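Long-range contacts in Rab GDP dissociation inhibitor alpha (PDB 6C87), which probably binds prenylated Rab GTPases in their GDP form, slows nucleotide release and draws them off membranes, as other Rab GDIs do: residues V16-G21 with L39-N44; P86-A91 with S232-P237; G116-H121 with K326-I331; K307-I312 with V392-T397; R339-Y344 with S365-S370. All coordinates share one frame; numbering follows the deposited sequence.

Contact 1 of 5, residues V16-G21 with L39-N44; sequences VVLGTG and LHMDRN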
# COMPACT_ATOMS: atom_id res chain seq x y z
N VAL A 16 -3.00 17.53 -22.43
CA VAL A 16 -2.27 18.72 -22.84
C VAL A 16 -1.74 19.41 -21.59
O VAL A 16 -2.50 19.64 -20.64
CB VAL A 16 -3.15 19.68 -23.66
CG1 VAL A 16 -2.40 20.98 -23.94
CG2 VAL A 16 -3.58 19.04 -24.96
N VAL A 17 -0.45 19.72 -21.57
CA VAL A 17 0.20 20.41 -20.46
C VAL A 17 0.61 21.80 -20.92
O VAL A 17 1.22 21.96 -21.99
CB VAL A 17 1.42 19.63 -19.95
CG1 VAL A 17 2.08 20.38 -18.79
CG2 VAL A 17 1.02 18.23 -19.52
N LEU A 18 0.31 22.81 -20.10
CA LEU A 18 0.54 24.21 -20.46
C LEU A 18 1.49 24.85 -19.46
O LEU A 18 1.19 24.93 -18.26
CB LEU A 18 -0.79 24.96 -20.51
CG LEU A 18 -1.81 24.38 -21.50
CD1 LEU A 18 -3.12 25.17 -21.52
CD2 LEU A 18 -1.21 24.32 -22.89
N GLY A 19 2.63 25.34 -19.95
CA GLY A 19 3.66 25.97 -19.14
C GLY A 19 4.79 25.02 -18.78
O GLY A 19 4.60 23.81 -18.62
N THR A 20 6.00 25.58 -18.64
CA THR A 20 7.18 24.77 -18.36
C THR A 20 7.83 25.13 -17.03
O THR A 20 9.04 24.99 -16.87
CB THR A 20 8.22 24.87 -19.48
OG1 THR A 20 8.52 26.25 -19.76
CG2 THR A 20 7.71 24.19 -20.75
N GLY A 21 7.05 25.58 -16.05
CA GLY A 21 7.52 25.53 -14.68
C GLY A 21 7.78 24.10 -14.26
O GLY A 21 7.30 23.15 -14.88
N LEU A 39 0.77 16.31 -25.20
CA LEU A 39 1.13 17.54 -25.90
C LEU A 39 1.54 18.57 -24.86
O LEU A 39 0.76 18.88 -23.95
CB LEU A 39 -0.06 18.06 -26.72
CG LEU A 39 0.08 19.44 -27.36
CD1 LEU A 39 1.24 19.48 -28.33
CD2 LEU A 39 -1.21 19.86 -28.04
N HIS A 40 2.76 19.10 -24.97
CA HIS A 40 3.28 20.04 -23.99
C HIS A 40 3.58 21.37 -24.68
O HIS A 40 4.42 21.42 -25.59
CB HIS A 40 4.54 19.48 -23.32
CG HIS A 40 4.84 20.08 -21.98
ND1 HIS A 40 5.24 19.32 -20.90
CD2 HIS A 40 4.78 21.36 -21.54
CE1 HIS A 40 5.43 20.11 -19.85
NE2 HIS A 40 5.15 21.35 -20.22
N MET A 41 2.91 22.44 -24.25
CA MET A 41 3.01 23.74 -24.90
C MET A 41 3.34 24.83 -23.90
O MET A 41 3.06 24.72 -22.70
CB MET A 41 1.70 24.10 -25.63
CG MET A 41 1.36 23.17 -26.78
SD MET A 41 -0.11 23.65 -27.71
CE MET A 41 -1.35 23.64 -26.42
N ASP A 42 3.93 25.91 -24.42
CA ASP A 42 4.24 27.10 -23.64
C ASP A 42 4.14 28.31 -24.57
O ASP A 42 4.60 28.26 -25.71
CB ASP A 42 5.64 26.99 -23.01
CG ASP A 42 5.88 27.99 -21.86
OD1 ASP A 42 5.52 29.18 -21.98
OD2 ASP A 42 6.42 27.56 -20.82
N ARG A 43 3.52 29.38 -24.07
CA ARG A 43 3.38 30.60 -24.86
C ARG A 43 4.70 31.33 -25.04
O ARG A 43 4.83 32.11 -25.99
CB ARG A 43 2.38 31.55 -24.22
CG ARG A 43 2.80 32.07 -22.85
CD ARG A 43 1.86 33.19 -22.38
NE ARG A 43 0.55 32.70 -21.97
CZ ARG A 43 0.25 32.26 -20.75
NH1 ARG A 43 1.19 32.24 -19.80
NH2 ARG A 43 -0.99 31.84 -20.50
N ASN A 44 5.69 31.10 -24.15
CA ASN A 44 6.96 31.79 -24.22
C ASN A 44 7.93 31.08 -25.16
O ASN A 44 7.81 29.87 -25.41
CB ASN A 44 7.59 31.90 -22.83
CG ASN A 44 6.71 32.64 -21.86
OD1 ASN A 44 6.06 33.63 -22.20
ND2 ASN A 44 6.68 32.16 -20.62
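V16-L18 and L39-M41 are the two parallel strands of the beta-alpha-beta unit that opens the Rossmann-like part of the chain, and G19-T20-G21 is the glycine-rich turn leading into helix 22-33. A ladder joins the strands: V17 N gives to L39 O at 2.8 Å, M41 N answers to V17 O, and G19 N donates to M41 O at 2.9 Å. On one face V16 stands beside L39, while the M41 chain, bent at chi3 (-59°), brings its methyl CE to L18 CD2 at 3.6 Å and to V16 CG1 at 3.8 Å; a flexible thioether suits a place beside two branched chains. On the other face V17 CG1 sits over the H40 imidazole toward its rim, 3.7 Å from the centroid of the H40 ring, a CH-pi contact. In the ring plane H40 NE2 donates to G19 O at 3.0 Å, and its ND1 is bonded to S28 OG, so bonds at both nitrogens fix the ring's rotation. The positive phi of G19 (98°) explains glycine at the turn. Past it, T20 OG1 donates to D42 OD2 at 2.7 Å, while D42 OD1 receives N44 N in an Asx turn. The contact is buried: strand 290-293 pairs beyond V16 and L18, strand 259-260 beyond H40, and helix 22-33 packs on V17 and T20.

Contact 2 of 5, residues P86-A91 with S232-P237; sequences PKFLMA and SPYVYP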
# COMPACT_ATOMS: atom_id res chain seq x y z
N PRO A 86 14.65 30.29 -7.04
CA PRO A 86 15.58 29.21 -6.68
C PRO A 86 15.13 28.44 -5.45
O PRO A 86 14.68 29.02 -4.45
CB PRO A 86 16.88 29.96 -6.41
CG PRO A 86 16.39 31.27 -5.85
CD PRO A 86 15.13 31.61 -6.60
N LYS A 87 15.28 27.12 -5.51
CA LYS A 87 14.97 26.24 -4.39
C LYS A 87 15.98 25.10 -4.36
O LYS A 87 16.42 24.61 -5.40
CB LYS A 87 13.55 25.66 -4.48
CG LYS A 87 12.41 26.69 -4.37
CD LYS A 87 11.07 26.05 -4.77
CE LYS A 87 9.90 27.02 -4.63
NZ LYS A 87 9.37 27.12 -3.23
N PHE A 88 16.36 24.70 -3.15
CA PHE A 88 17.25 23.57 -2.97
C PHE A 88 16.43 22.28 -2.86
O PHE A 88 15.25 22.29 -2.50
CB PHE A 88 18.10 23.75 -1.72
CG PHE A 88 19.15 24.81 -1.85
CD1 PHE A 88 19.81 25.02 -3.05
CD2 PHE A 88 19.48 25.61 -0.77
CE1 PHE A 88 20.78 25.99 -3.16
CE2 PHE A 88 20.45 26.59 -0.88
CZ PHE A 88 21.10 26.78 -2.07
N LEU A 89 17.08 21.16 -3.17
CA LEU A 89 16.45 19.86 -3.00
C LEU A 89 17.01 19.20 -1.74
O LEU A 89 18.24 19.09 -1.59
CB LEU A 89 16.68 18.96 -4.21
CG LEU A 89 16.09 19.35 -5.57
CD1 LEU A 89 17.05 20.26 -6.37
CD2 LEU A 89 15.70 18.12 -6.36
N MET A 90 16.12 18.77 -0.85
CA MET A 90 16.52 17.89 0.23
C MET A 90 16.99 16.57 -0.38
O MET A 90 16.27 15.96 -1.18
CB MET A 90 15.36 17.68 1.20
CG MET A 90 15.54 16.56 2.21
SD MET A 90 16.84 16.85 3.43
CE MET A 90 16.29 18.38 4.19
N ALA A 91 18.18 16.13 0.02
CA ALA A 91 18.94 15.13 -0.73
C ALA A 91 18.17 13.84 -1.02
O ALA A 91 18.35 13.24 -2.09
CB ALA A 91 20.23 14.81 0.01
N SER A 232 25.90 19.95 4.18
CA SER A 232 24.49 20.27 4.38
C SER A 232 23.65 19.13 3.81
O SER A 232 24.20 18.19 3.21
CB SER A 232 24.12 21.60 3.69
OG SER A 232 23.71 21.35 2.36
N PRO A 233 22.34 19.12 4.07
CA PRO A 233 21.48 18.10 3.46
C PRO A 233 21.00 18.44 2.06
O PRO A 233 20.22 17.67 1.49
CB PRO A 233 20.30 18.03 4.44
CG PRO A 233 20.17 19.43 4.90
CD PRO A 233 21.58 19.96 5.02
N TYR A 234 21.41 19.56 1.49
CA TYR A 234 20.81 20.08 0.28
C TYR A 234 21.71 19.84 -0.93
O TYR A 234 22.94 19.91 -0.83
CB TYR A 234 20.53 21.58 0.41
CG TYR A 234 19.50 21.96 1.45
CD1 TYR A 234 18.15 21.73 1.24
CD2 TYR A 234 19.89 22.59 2.63
CE1 TYR A 234 17.20 22.10 2.19
CE2 TYR A 234 18.96 22.95 3.59
CZ TYR A 234 17.62 22.72 3.37
OH TYR A 234 16.69 23.09 4.32
N VAL A 235 21.09 19.55 -2.07
CA VAL A 235 21.76 19.54 -3.37
C VAL A 235 21.04 20.53 -4.29
O VAL A 235 19.91 20.95 -4.03
CB VAL A 235 21.80 18.13 -4.01
CG1 VAL A 235 22.48 17.14 -3.08
CG2 VAL A 235 20.41 17.67 -4.41
N TYR A 236 21.70 20.85 -5.40
CA TYR A 236 21.26 21.83 -6.41
C TYR A 236 21.87 21.38 -7.72
O TYR A 236 23.01 20.90 -7.73
CB TYR A 236 21.72 23.25 -6.08
CG TYR A 236 21.03 24.39 -6.81
CD1 TYR A 236 19.69 24.68 -6.58
CD2 TYR A 236 21.73 25.21 -7.69
CE1 TYR A 236 19.06 25.74 -7.22
CE2 TYR A 236 21.11 26.28 -8.34
CZ TYR A 236 19.77 26.54 -8.09
OH TYR A 236 19.12 27.58 -8.72
N PRO A 237 21.16 21.51 -8.84
CA PRO A 237 21.72 21.03 -10.11
C PRO A 237 22.82 21.95 -10.60
O PRO A 237 22.75 23.17 -10.46
CB PRO A 237 20.52 21.02 -11.06
CG PRO A 237 19.31 21.37 -10.22
CD PRO A 237 19.82 22.09 -9.02
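P233 opens the pairing with its carbonyl, whose O receives A91 N at 2.9 Å, while its ring carbon CB rests against M90 SD at 3.8 Å. The methionine reaches it by bending at chi2 and chi3, which an unbranched thioether does easily. Y234 turns its CD1 to F88 CB, 3.6 Å away, and the F88 and Y234 rings are inclined at 39° to each other. V235 forms the hydrogen-bonded pair with L89: V235 N gives to L89 O at 2.9 Å and L89 N returns to V235 O at 3.0 Å. On this side of the strands the branched chains of V235 and L89 touch, apolar residues fitted to a buried position. Y236, with CG anti to its N (chi1 -164°), swings its ring toward K87 and F88. F88 points an edge at the Y236 face in an offset edge-to-face pair, centroids of the F88 and Y236 rings 5.5 Å apart and planes at 89°. K87 O meets the Y236 ring edge, 3.4 Å from CE1. Last, P237 CD lies 4.2 Å from L89 CD1. The whole is a short antiparallel ladder with an aromatic cluster of F88, Y234 and Y236, placed where strand 89-90 joins the mixed sheet alongside strand 234-237, whose far side pairs with strand 111-121.

Contact 3 of 5, residues G116-H121 with K326-I331; sequences GSFVYH and KSSQII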
# COMPACT_ATOMS: atom_id res chain seq x y z
N GLY A 116 26.46 25.17 2.98
CA GLY A 116 26.08 25.72 4.26
C GLY A 116 24.62 25.53 4.59
O GLY A 116 23.76 25.46 3.71
N SER A 117 24.34 25.39 5.89
CA SER A 117 22.97 25.40 6.39
C SER A 117 22.94 26.25 7.65
O SER A 117 23.47 25.83 8.68
CB SER A 117 22.46 24.00 6.67
OG SER A 117 21.12 24.05 7.10
N PHE A 118 22.28 27.42 7.57
CA PHE A 118 22.33 28.43 8.62
C PHE A 118 20.93 28.91 8.99
O PHE A 118 20.01 28.88 8.17
CB PHE A 118 23.17 29.63 8.20
CG PHE A 118 24.59 29.31 7.99
CD1 PHE A 118 25.03 28.83 6.77
CD2 PHE A 118 25.50 29.43 9.04
CE1 PHE A 118 26.36 28.50 6.59
CE2 PHE A 118 26.82 29.10 8.86
CZ PHE A 118 27.26 28.63 7.63
N VAL A 119 20.81 29.38 10.23
CA VAL A 119 19.55 29.88 10.78
C VAL A 119 19.83 31.15 11.57
O VAL A 119 20.90 31.31 12.17
CB VAL A 119 18.85 28.79 11.64
CG1 VAL A 119 19.71 28.40 12.82
CG2 VAL A 119 17.48 29.24 12.09
N TYR A 120 18.86 32.05 11.56
CA TYR A 120 19.01 33.37 12.16
C TYR A 120 18.56 33.40 13.61
O TYR A 120 17.63 32.69 14.01
CB TYR A 120 18.20 34.38 11.34
CG TYR A 120 18.20 35.81 11.86
CD1 TYR A 120 17.14 36.29 12.63
CD2 TYR A 120 19.23 36.68 11.54
CE1 TYR A 120 17.12 37.59 13.08
CE2 TYR A 120 19.22 37.99 11.99
CZ TYR A 120 18.16 38.44 12.76
OH TYR A 120 18.14 39.74 13.20
N HIS A 121 19.25 34.21 14.41
CA HIS A 121 18.87 34.40 15.81
C HIS A 121 19.53 35.67 16.33
O HIS A 121 20.75 35.82 16.22
CB HIS A 121 19.27 33.20 16.67
CG HIS A 121 19.07 33.43 18.14
ND1 HIS A 121 17.83 33.36 18.74
CD2 HIS A 121 19.94 33.77 19.12
CE1 HIS A 121 17.95 33.63 20.03
NE2 HIS A 121 19.22 33.89 20.28
N LYS A 326 30.53 28.93 -0.35
CA LYS A 326 30.24 29.34 -1.72
C LYS A 326 28.82 28.98 -2.15
O LYS A 326 28.42 29.32 -3.27
CB LYS A 326 31.28 28.72 -2.66
CG LYS A 326 32.69 29.19 -2.35
CD LYS A 326 33.72 28.49 -3.21
CE LYS A 326 34.89 28.04 -2.37
NZ LYS A 326 34.46 27.07 -1.32
N SER A 327 28.07 28.27 -1.32
CA SER A 327 26.64 28.04 -1.51
C SER A 327 26.06 27.76 -0.13
O SER A 327 26.73 27.17 0.72
CB SER A 327 26.36 26.87 -2.46
OG SER A 327 26.96 25.65 -2.04
N SER A 328 24.82 28.19 0.09
CA SER A 328 24.30 28.09 1.45
C SER A 328 22.79 28.23 1.48
O SER A 328 22.20 28.98 0.71
CB SER A 328 24.94 29.16 2.35
OG SER A 328 24.66 28.89 3.71
N GLN A 329 22.19 27.49 2.41
CA GLN A 329 20.81 27.68 2.84
C GLN A 329 20.80 28.51 4.12
O GLN A 329 21.56 28.20 5.05
CB GLN A 329 20.13 26.33 3.08
CG GLN A 329 18.70 26.41 3.58
CD GLN A 329 17.70 26.69 2.47
OE1 GLN A 329 17.66 27.80 1.93
NE2 GLN A 329 16.87 25.70 2.15
N ILE A 330 19.96 29.54 4.17
CA ILE A 330 19.85 30.42 5.33
C ILE A 330 18.37 30.63 5.66
O ILE A 330 17.63 31.18 4.84
CB ILE A 330 20.52 31.78 5.09
CG1 ILE A 330 21.87 31.61 4.40
CG2 ILE A 330 20.69 32.52 6.42
CD1 ILE A 330 22.55 32.89 4.04
N ILE A 331 17.96 30.22 6.86
CA ILE A 331 16.57 30.32 7.31
C ILE A 331 16.42 31.45 8.32
O ILE A 331 17.24 31.60 9.23
CB ILE A 331 16.09 28.98 7.91
CG1 ILE A 331 16.34 27.84 6.93
CG2 ILE A 331 14.61 29.06 8.28
CD1 ILE A 331 15.67 28.07 5.59
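G116-Y120 and Q329-I331 are tied first by backbone hydrogen bonds, shared out as in a parallel ladder. Q329 N donates to G116 O at 2.9 Å, from well above the plane of that carbonyl, and F118 N gives to Q329 O at 2.7 Å. I331 N then reaches F118 O at 2.8 Å, and Y120 N closes the series on I331 O at 2.9 Å, through a more bent bond. F118, Q329 and I331 each use both their N-H and their C=O in it. Apolar packing comes second and is light, with two pairs at more than 4 Å. On one face F118 CB neighbours I330 CG2 at 4.2 Å; on the other V119 CG2 lies 4.4 Å from I331 CB. Beta-branched chains are at home here, since they favour extended backbones. Polar side chains make the third group. S328 OG, anti to its own N (chi1 -167°), lies at the edge of the F118 ring, near its plane, and bonds weakly to Q329 O. Q329 bends at chi2 (79°) and carries its amide away from the neighbouring strand, where OE1 is bonded to T419 OG1; S117 OG similarly pairs with Y222. G116, having no side chain, lets S328 stand close to its backbone. The chemistry implies a joint whose polar bonding is carried by main-chain atoms, while the side chains are left to knit this part of the sheet to its surroundings: V119 to helix 188-198, Y120 to helix 378-384, and I330 and I331 to strand 343-349.

Contact 4 of 5, residues K307-I312 with V392-T397; sequences KVIRVI and VYILDT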
# COMPACT_ATOMS: atom_id res chain seq x y z
N LYS A 307 1.13 37.50 -2.20
CA LYS A 307 2.29 37.95 -2.95
C LYS A 307 3.55 37.36 -2.33
O LYS A 307 3.59 37.03 -1.14
CB LYS A 307 2.44 39.48 -2.96
CG LYS A 307 1.43 40.24 -3.77
CD LYS A 307 1.69 41.73 -3.60
CE LYS A 307 0.86 42.56 -4.55
NZ LYS A 307 1.62 43.79 -4.91
N VAL A 308 4.59 37.23 -3.15
CA VAL A 308 5.90 36.82 -2.67
C VAL A 308 6.93 37.78 -3.27
O VAL A 308 6.98 37.96 -4.49
CB VAL A 308 6.23 35.37 -3.06
CG1 VAL A 308 7.72 35.04 -2.82
CG2 VAL A 308 5.32 34.41 -2.31
N ILE A 309 7.74 38.39 -2.40
CA ILE A 309 8.86 39.21 -2.86
C ILE A 309 10.10 38.34 -2.90
O ILE A 309 10.35 37.55 -1.97
CB ILE A 309 9.08 40.44 -1.95
CG1 ILE A 309 10.33 41.20 -2.40
CG2 ILE A 309 9.24 40.03 -0.50
CD1 ILE A 309 10.48 42.59 -1.77
N ARG A 310 10.84 38.44 -3.99
CA ARG A 310 12.17 37.86 -4.09
C ARG A 310 13.12 38.98 -4.48
O ARG A 310 12.86 39.71 -5.44
CB ARG A 310 12.21 36.71 -5.09
CG ARG A 310 11.45 35.49 -4.60
CD ARG A 310 11.43 34.41 -5.63
NE ARG A 310 10.68 33.25 -5.16
CZ ARG A 310 9.39 33.05 -5.38
NH1 ARG A 310 8.69 33.94 -6.08
NH2 ARG A 310 8.79 31.96 -4.90
N VAL A 311 14.15 39.19 -3.67
CA VAL A 311 15.19 40.18 -3.94
C VAL A 311 16.45 39.44 -4.32
O VAL A 311 17.06 38.75 -3.49
CB VAL A 311 15.43 41.11 -2.75
CG1 VAL A 311 16.48 42.13 -3.12
CG2 VAL A 311 14.14 41.80 -2.35
N ILE A 312 16.88 39.63 -5.56
CA ILE A 312 17.98 38.89 -6.15
C ILE A 312 19.22 39.77 -6.06
O ILE A 312 19.21 40.91 -6.55
CB ILE A 312 17.64 38.46 -7.58
CG1 ILE A 312 16.34 37.65 -7.56
CG2 ILE A 312 18.75 37.65 -8.21
CD1 ILE A 312 15.69 37.45 -8.92
N VAL A 392 14.48 43.61 -7.56
CA VAL A 392 13.26 43.35 -6.81
C VAL A 392 12.26 42.63 -7.71
O VAL A 392 11.84 43.16 -8.74
CB VAL A 392 12.64 44.64 -6.25
CG1 VAL A 392 11.34 44.33 -5.55
CG2 VAL A 392 13.60 45.29 -5.28
N TYR A 393 11.87 41.42 -7.30
CA TYR A 393 11.02 40.55 -8.10
C TYR A 393 9.81 40.15 -7.25
O TYR A 393 9.90 39.25 -6.41
CB TYR A 393 11.81 39.32 -8.57
CG TYR A 393 11.08 38.42 -9.53
CD1 TYR A 393 10.35 38.94 -10.59
CD2 TYR A 393 11.13 37.04 -9.38
CE1 TYR A 393 9.69 38.10 -11.48
CE2 TYR A 393 10.48 36.20 -10.27
CZ TYR A 393 9.76 36.73 -11.31
OH TYR A 393 9.10 35.88 -12.18
N ILE A 394 8.69 40.83 -7.47
CA ILE A 394 7.45 40.59 -6.73
C ILE A 394 6.45 39.88 -7.63
O ILE A 394 6.24 40.29 -8.78
CB ILE A 394 6.88 41.91 -6.19
CG1 ILE A 394 7.95 42.64 -5.37
CG2 ILE A 394 5.64 41.65 -5.36
CD1 ILE A 394 7.60 44.05 -5.01
N LEU A 395 5.83 38.82 -7.11
CA LEU A 395 4.90 38.00 -7.87
C LEU A 395 3.63 37.76 -7.08
O LEU A 395 3.67 37.57 -5.86
CB LEU A 395 5.52 36.65 -8.24
CG LEU A 395 6.67 36.63 -9.23
CD1 LEU A 395 7.22 35.22 -9.35
CD2 LEU A 395 6.21 37.16 -10.59
N ASP A 396 2.51 37.73 -7.78
CA ASP A 396 1.26 37.27 -7.20
C ASP A 396 1.22 35.75 -7.19
O ASP A 396 1.72 35.09 -8.12
CB ASP A 396 0.08 37.82 -8.01
CG ASP A 396 -0.05 39.34 -7.91
OD1 ASP A 396 0.02 39.88 -6.79
OD2 ASP A 396 -0.23 39.98 -8.95
N THR A 397 0.63 35.18 -6.15
CA THR A 397 0.49 33.74 -6.02
C THR A 397 -0.97 33.34 -6.15
O THR A 397 -1.88 34.10 -5.80
CB THR A 397 1.07 33.25 -4.68
OG1 THR A 397 0.40 33.90 -3.59
CG2 THR A 397 2.53 33.61 -4.60
O HOH W 1 8.83 36.76 -6.31
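R310 stands on strand 302-315 opposite Y393, and its side chain traces one face of this antiparallel pairing. Its CB lies 3.7 Å from Y393 O and oblique to the Y393 ring. From CG to NE the chain is extended (chi2 176°, chi3 -179°), which lifts the guanidinium off the sheet, where V308 CG1 lies over one of its faces, offset toward the rim. At the tip NH1 passes L395 CD1 at 3.8 Å and donates to water 1 at 2.8 Å. That water gives its own protons to V308 O at 2.9 Å and to Y393 O at 2.7 Å, so a single molecule links the charge to both strands; NH2 makes weak bonds to Y415 O and D416 O. A long, many-handed arginine suits a buried place lined with carbonyls. On the same face V308 CG2 meets T397 CG2 at 3.7 Å, and Y393 OH is bonded to E50 O. The other face holds I309 CG1 against I394 CG1 at 4.1 Å. Near the surface the aliphatic part of K307 runs beside D396, with K307 CG 3.4 Å from D396 OD1 and the chains pointing the same way. Reciprocal backbone bonds join V308 with L395 and R310 with Y393. This is a regular antiparallel ladder, its strands at 161°, set in the mixed sheet with strand 360-367 pairing on the other edge of strand 302-315 and helix 56-64 packed on I312 and Y393.

Contact 5 of 5, residues R339-Y344 with S365-S370; sequences RKHDIY and STTVES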
# COMPACT_ATOMS: atom_id res chain seq x y z
N ARG A 339 7.71 38.57 12.69
CA ARG A 339 6.88 38.46 11.49
C ARG A 339 5.94 37.28 11.63
O ARG A 339 5.97 36.54 12.62
CB ARG A 339 7.74 38.28 10.22
CG ARG A 339 8.39 39.55 9.72
CD ARG A 339 9.33 39.29 8.54
NE ARG A 339 8.70 38.52 7.48
CZ ARG A 339 7.93 39.05 6.53
NH1 ARG A 339 7.68 40.35 6.53
NH2 ARG A 339 7.40 38.28 5.59
N LYS A 340 5.06 37.12 10.64
CA LYS A 340 4.16 35.97 10.56
C LYS A 340 4.55 35.02 9.43
O LYS A 340 3.83 34.06 9.16
CB LYS A 340 2.71 36.43 10.37
CG LYS A 340 2.06 37.03 11.59
CD LYS A 340 2.00 38.54 11.51
CE LYS A 340 1.00 39.02 10.47
NZ LYS A 340 1.07 40.49 10.29
N HIS A 341 5.68 35.26 8.77
CA HIS A 341 6.17 34.39 7.71
C HIS A 341 7.69 34.36 7.78
O HIS A 341 8.32 35.40 8.01
CB HIS A 341 5.73 34.87 6.33
CG HIS A 341 4.25 34.99 6.18
ND1 HIS A 341 3.54 36.08 6.66
CD2 HIS A 341 3.33 34.17 5.61
CE1 HIS A 341 2.26 35.92 6.39
NE2 HIS A 341 2.10 34.77 5.75
N ASP A 342 8.26 33.18 7.58
CA ASP A 342 9.71 33.05 7.54
C ASP A 342 10.27 33.77 6.32
O ASP A 342 9.59 33.94 5.30
CB ASP A 342 10.12 31.58 7.51
CG ASP A 342 9.78 30.83 8.79
OD1 ASP A 342 9.12 31.40 9.69
OD2 ASP A 342 10.18 29.64 8.89
N ILE A 343 11.51 34.22 6.43
CA ILE A 343 12.26 34.73 5.30
C ILE A 343 13.30 33.69 4.94
O ILE A 343 13.93 33.10 5.83
CB ILE A 343 12.94 36.08 5.58
CG1 ILE A 343 11.96 37.07 6.22
CG2 ILE A 343 13.50 36.65 4.28
CD1 ILE A 343 12.62 38.37 6.66
N TYR A 344 13.50 33.48 3.65
CA TYR A 344 14.42 32.48 3.15
C TYR A 344 15.48 33.17 2.32
O TYR A 344 15.20 34.14 1.60
CB TYR A 344 13.68 31.43 2.31
CG TYR A 344 12.53 30.79 3.06
CD1 TYR A 344 11.29 31.39 3.11
CD2 TYR A 344 12.71 29.59 3.74
CE1 TYR A 344 10.25 30.83 3.82
CE2 TYR A 344 11.67 29.01 4.45
CZ TYR A 344 10.44 29.64 4.48
OH TYR A 344 9.38 29.08 5.18
N SER A 365 13.69 35.75 -0.05
CA SER A 365 12.29 35.55 -0.38
C SER A 365 11.44 35.47 0.88
O SER A 365 11.85 34.89 1.89
CB SER A 365 12.11 34.27 -1.22
OG SER A 365 12.43 33.12 -0.46
N THR A 366 10.25 36.05 0.80
CA THR A 366 9.29 35.92 1.88
C THR A 366 7.91 36.25 1.32
O THR A 366 7.78 36.88 0.27
CB THR A 366 9.63 36.83 3.07
OG1 THR A 366 8.83 36.46 4.20
CG2 THR A 366 9.39 38.29 2.73
N THR A 367 6.90 35.77 2.03
CA THR A 367 5.54 36.18 1.74
C THR A 367 5.36 37.64 2.13
O THR A 367 5.84 38.07 3.19
CB THR A 367 4.54 35.29 2.49
OG1 THR A 367 4.62 33.95 1.99
CG2 THR A 367 3.12 35.82 2.36
N VAL A 368 4.71 38.41 1.26
CA VAL A 368 4.53 39.84 1.50
C VAL A 368 3.47 40.04 2.56
O VAL A 368 2.36 39.49 2.47
CB VAL A 368 4.15 40.55 0.19
CG1 VAL A 368 3.92 42.02 0.43
CG2 VAL A 368 5.23 40.33 -0.87
N GLU A 369 3.80 40.82 3.59
CA GLU A 369 2.84 41.13 4.65
C GLU A 369 2.34 42.56 4.65
O GLU A 369 1.28 42.83 5.22
CB GLU A 369 3.45 40.84 6.03
CG GLU A 369 3.85 39.39 6.29
CD GLU A 369 4.56 39.22 7.63
OE1 GLU A 369 4.84 40.24 8.29
OE2 GLU A 369 4.81 38.07 8.03
N SER A 370 3.07 43.49 4.02
CA SER A 370 2.83 44.92 4.18
C SER A 370 2.82 45.64 2.83
O SER A 370 2.95 45.02 1.77
CB SER A 370 3.89 45.53 5.10
OG SER A 370 5.14 45.64 4.44
O HOH W 2 7.21 33.14 3.91
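E369 OE2 is gripped by two N-H groups of the other segment. H341 ND1 donates to it at 2.7 Å, nearly straight at 172° and in the plane of the ring, and meets the anti lone pair of E369 OE2, the one turned away from the other oxygen; K340 N gives to the same OE2 at 2.8 Å on the syn side. The glutamate gets there by an extended chain (chi2 175°). Its carboxylate also stacks on the R339 guanidinium, planes 10° apart: E369 OE1 is 3.3 Å from R339 NH1, a salt bridge of charge alone, with no N-H aimed at the oxygen. R339 NH1 has a second carboxylate in E376, and R339 NE holds H341 O. R339 NH2 donates to T367 O at 2.9 Å in the guanidinium plane; a separate, weak bond goes to T366 OG1, which lies oblique to that plane. T366 OG1 in turn donates to D342 O at 2.9 Å, so the hydroxyl suits a place that asks it to donate and, weakly, to accept. H341 is braced over one face by T367 CG2, 3.8 Å from the centroid of the H341 ring in a CH-pi contact. Water 2 bridges D342 O and T367 N where the strands spread. Further in, Y344 and S365 form a hydrogen-bonded pair, Y344 N to S365 O at 2.8 Å, and S365 N back to Y344 O. The arrangement is the open end of a beta hairpin, strands 343-349 and 360-367, where charged and hydroxyl side chains carry on the pairing past the regular ladder.

Contact 1 stands apart, in the parallel Rossmann-like sheet; contacts 2 to 5 all belong to the mixed sheet. Contacts 1, 2 and 3 are buried, whereas contacts 4 and 5 are partly exposed. Contacts 2 and 3 touch, F88 CE2 lying 3.4 Å from S328 O, and share neighbouring strands; contacts 3 and 5 meet where I331 packs on Y344. Contact 5 is nested within the loop closed by contact 4, and K307 O and V368 N probably bond between them. Chemistry follows place: a parallel ladder with a glycine turn marks contact 1, aromatic packing contact 2, main-chain bonding contact 3, a water-linked arginine contact 4, and ion pairing the partly exposed end at contact 5.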